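Local atomic coordinates of Dye type peroxidase A (Streptomyces lividans 1326, PDB entry 6GZW), a protein that probably uses the iron of its haem to reduce hydrogen peroxide while oxidising dyes and similar substrates, as other dye-decolourising peroxidases do. Residues A[128-133]-A[140-145]. Numbering follows the deposited sequence.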
ATOM      1  N   VAL A 128      17.524  -4.555  -1.046  1.00 11.70           N
ATOM      2  CA  VAL A 128      16.796  -5.246   0.001  1.00 11.25           C
ATOM      3  C   VAL A 128      15.343  -5.380  -0.403  1.00 12.16           C
ATOM      4  O   VAL A 128      14.740  -4.401  -0.891  1.00 10.83           O
ATOM      5  CB  VAL A 128      16.865  -4.485   1.354  1.00 11.64           C
ATOM      6  CG1 VAL A 128      16.251  -5.344   2.452  1.00 11.98           C
ATOM      7  CG2 VAL A 128      18.300  -4.114   1.672  1.00 11.78           C
ATOM      8  N   GLN A 129      14.793  -6.584  -0.199  1.00 11.69           N
ATOM      9  CA  GLN A 129      13.371  -6.851  -0.403  1.00 11.75           C
ATOM     10  C   GLN A 129      12.714  -7.103   0.937  1.00 11.34           C
ATOM     11  O   GLN A 129      13.100  -8.007   1.686  1.00 11.32           O
ATOM     12  CB  GLN A 129      13.185  -8.073  -1.307  1.00 11.78           C
ATOM     13  CG  GLN A 129      11.733  -8.533  -1.494  1.00 12.01           C
ATOM     14  CD  GLN A 129      11.666  -9.826  -2.270  1.00 12.92           C
ATOM     15  OE1 GLN A 129      12.102 -10.885  -1.779  1.00 12.87           O
ATOM     16  NE2 GLN A 129      11.144  -9.759  -3.477  1.00 11.97           N
ATOM     17  N   ILE A 130      11.687  -6.308   1.237  1.00 10.62           N
ATOM     18  CA  ILE A 130      10.923  -6.476   2.451  1.00 11.29           C
ATOM     19  C   ILE A 130       9.486  -6.812   2.073  1.00 10.67           C
ATOM     20  O   ILE A 130       8.905  -6.141   1.221  1.00 10.96           O
ATOM     21  CB  ILE A 130      10.961  -5.187   3.278  1.00 11.75           C
ATOM     22  CG1 ILE A 130      12.404  -4.996   3.748  1.00 12.61           C
ATOM     23  CG2 ILE A 130       9.988  -5.259   4.465  1.00 11.79           C
ATOM     24  CD1 ILE A 130      12.698  -3.633   4.222  1.00 13.40           C
ATOM     25  N   GLY A 131       8.927  -7.837   2.703  1.00  9.48           N
ATOM     26  CA  GLY A 131       7.528  -8.188   2.561  1.00 10.11           C
ATOM     27  C   GLY A 131       6.891  -8.723   3.819  1.00 10.32           C
ATOM     28  O   GLY A 131       7.571  -9.308   4.665  1.00 10.64           O
ATOM     29  N   ALA A 132       5.597  -8.455   3.974  1.00 10.22           N
ATOM     30  CA  ALA A 132       4.807  -8.953   5.076  1.00  9.93           C
ATOM     31  C   ALA A 132       3.345  -8.822   4.752  1.00 10.55           C
ATOM     32  O   ALA A 132       2.969  -8.118   3.802  1.00 10.49           O
ATOM     33  CB  ALA A 132       5.133  -8.180   6.372  1.00  9.85           C
ATOM     34  N   ASP A 133       2.515  -9.455   5.553  1.00 10.43           N
ATOM     35  CA  ASP A 133       1.063  -9.345   5.372  1.00 10.58           C
ATOM     36  C   ASP A 133       0.407  -8.218   6.165  1.00 10.37           C
ATOM     37  O   ASP A 133      -0.806  -8.032   6.041  1.00 11.05           O
ATOM     38  CB  ASP A 133       0.434 -10.693   5.713  1.00 10.94           C
ATOM     39  CG  ASP A 133       0.684 -11.740   4.640  1.00 11.22           C
ATOM     40  OD1 ASP A 133       0.598 -11.415   3.420  1.00 11.56           O
ATOM     41  OD2 ASP A 133       0.934 -12.902   5.008  1.00 11.31           O
ATOM     42  N   HIS A 140       7.738  -0.726   9.373  1.00  9.31           N
ATOM     43  CA  HIS A 140       8.689  -0.761  10.485  1.00  9.49           C
ATOM     44  C   HIS A 140       9.994  -1.432  10.048  1.00  9.80           C
ATOM     45  O   HIS A 140      11.066  -0.940  10.363  1.00 10.05           O
ATOM     46  CB  HIS A 140       8.061  -1.494  11.663  1.00  9.80           C
ATOM     47  CG  HIS A 140       8.989  -1.814  12.794  1.00  9.55           C
ATOM     48  ND1 HIS A 140       9.506  -3.077  13.000  1.00  9.63           N
ATOM     49  CD2 HIS A 140       9.417  -1.059  13.831  1.00  9.76           C
ATOM     50  CE1 HIS A 140      10.255  -3.062  14.095  1.00  9.80           C
ATOM     51  NE2 HIS A 140      10.217  -1.849  14.616  1.00 10.31           N
ATOM     52  N   ALA A 141       9.910  -2.532   9.288  1.00  9.04           N
ATOM     53  CA  ALA A 141      11.112  -3.169   8.765  1.00  9.28           C
ATOM     54  C   ALA A 141      11.855  -2.326   7.721  1.00  9.68           C
ATOM     55  O   ALA A 141      13.081  -2.192   7.754  1.00  9.78           O
ATOM     56  CB  ALA A 141      10.773  -4.532   8.214  1.00  9.14           C
ATOM     57  N   LEU A 142      11.126  -1.723   6.787  1.00  9.67           N
ATOM     58  CA  LEU A 142      11.757  -0.802   5.825  1.00 10.21           C
ATOM     59  C   LEU A 142      12.527   0.312   6.520  1.00 10.29           C
ATOM     60  O   LEU A 142      13.680   0.602   6.199  1.00 10.71           O
ATOM     61  CB  LEU A 142      10.703  -0.176   4.905  1.00 10.03           C
ATOM     62  CG  LEU A 142      11.180   0.945   3.966  1.00 10.18           C
ATOM     63  CD1 LEU A 142      12.255   0.492   2.986  1.00 10.55           C
ATOM     64  CD2 LEU A 142      10.005   1.566   3.249  1.00 10.36           C
ATOM     65  N   ARG A 143      11.877   0.944   7.468  1.00 11.19           N
ATOM     66  CA  ARG A 143      12.483   2.047   8.176  1.00 10.85           C
ATOM     67  C   ARG A 143      13.697   1.595   8.985  1.00 11.16           C
ATOM     68  O   ARG A 143      14.728   2.282   9.030  1.00 11.13           O
ATOM     69  CB  ARG A 143      11.416   2.694   9.066  1.00 10.90           C
ATOM     70  CG  ARG A 143      11.863   3.931   9.851  1.00 11.35           C
ATOM     71  CD  ARG A 143      12.463   5.028   8.979  1.00 11.04           C
ATOM     72  NE  ARG A 143      12.770   6.234   9.756  1.00 11.26           N
ATOM     73  CZ  ARG A 143      13.342   7.345   9.283  1.00 11.38           C
ATOM     74  NH1 ARG A 143      13.730   7.460   8.026  1.00 11.70           N
ATOM     75  NH2 ARG A 143      13.528   8.372  10.109  1.00 11.72           N
ATOM     76  N   ALA A 144      13.608   0.414   9.606  1.00 10.52           N
ATOM     77  CA  ALA A 144      14.735  -0.084  10.403  1.00 10.79           C
ATOM     78  C   ALA A 144      15.938  -0.422   9.535  1.00 11.31           C
ATOM     79  O   ALA A 144      17.083  -0.063   9.870  1.00 11.97           O
ATOM     80  CB  ALA A 144      14.300  -1.256  11.238  1.00 10.49           C
ATOM     81  N   ILE A 145      15.687  -1.081   8.407  1.00 11.11           N
ATOM     82  CA  ILE A 145      16.753  -1.388   7.460  1.00 11.73           C
ATOM     83  C   ILE A 145      17.350  -0.092   6.916  1.00 11.90           C
ATOM     84  O   ILE A 145      18.573   0.087   6.881  1.00 12.51           O
ATOM     85  CB  ILE A 145      16.201  -2.312   6.359  1.00 12.10           C
ATOM     86  CG1 ILE A 145      15.898  -3.711   6.948  1.00 12.44           C
ATOM     87  CG2 ILE A 145      17.079  -2.359   5.113  1.00 13.06           C
ATOM     88  CD1 ILE A 145      17.119  -4.507   7.375  1.00 12.82           C
TER
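Ile130 reaches from a strand onto the face of a helix that carries Ala141, Leu142 and Ile145, a helix-on-sheet contact in the N-terminal ferredoxin-like domain of a dye-decolourising peroxidase. Strand 126-132 lies between strands 29-37 and 83-89 of the antiparallel sheet, and the chain turns straight from it into helix 135-149, which runs back across one face. The short segments are nearly antiparallel (156°), with their axes 8.8 Å apart at the closest point.

No hydrogen bond joins the two; the side chains that meet are all aliphatic and buried. Beta-branched Val128 and Ile130 suit an extended strand and offer methyls to the helix. Ile130 CG2 meets Ala141 CB at 3.9 Å, where the single methyl lets the strand side chain come close to the helix backbone. The longer branch, with CG1 anti to the carbonyl carbon (chi1 -67°), extends CD1 to Leu142 CB and, at 4.2 Å, to Ile145 CG1. One helical turn after Ala141, Ile145 turns CG2 toward Val128, whose CG1 and CG2 both face it at 4.1 Å.

Polar side chains of the same helix are engaged elsewhere. His140 NE2 bonds Asp70 OD1, while the guanidinium of Arg143, on the helix face turned from the strand, forms salt bridges with Glu234 and Asp231 of the second subunit, so the same helix serves both the core and the dimer interface. Packing is tightest at the helix backbone: Ile130 CD1 is pressed hard against Leu142 CA, at 3.4 Å closer than normal van der Waals contact.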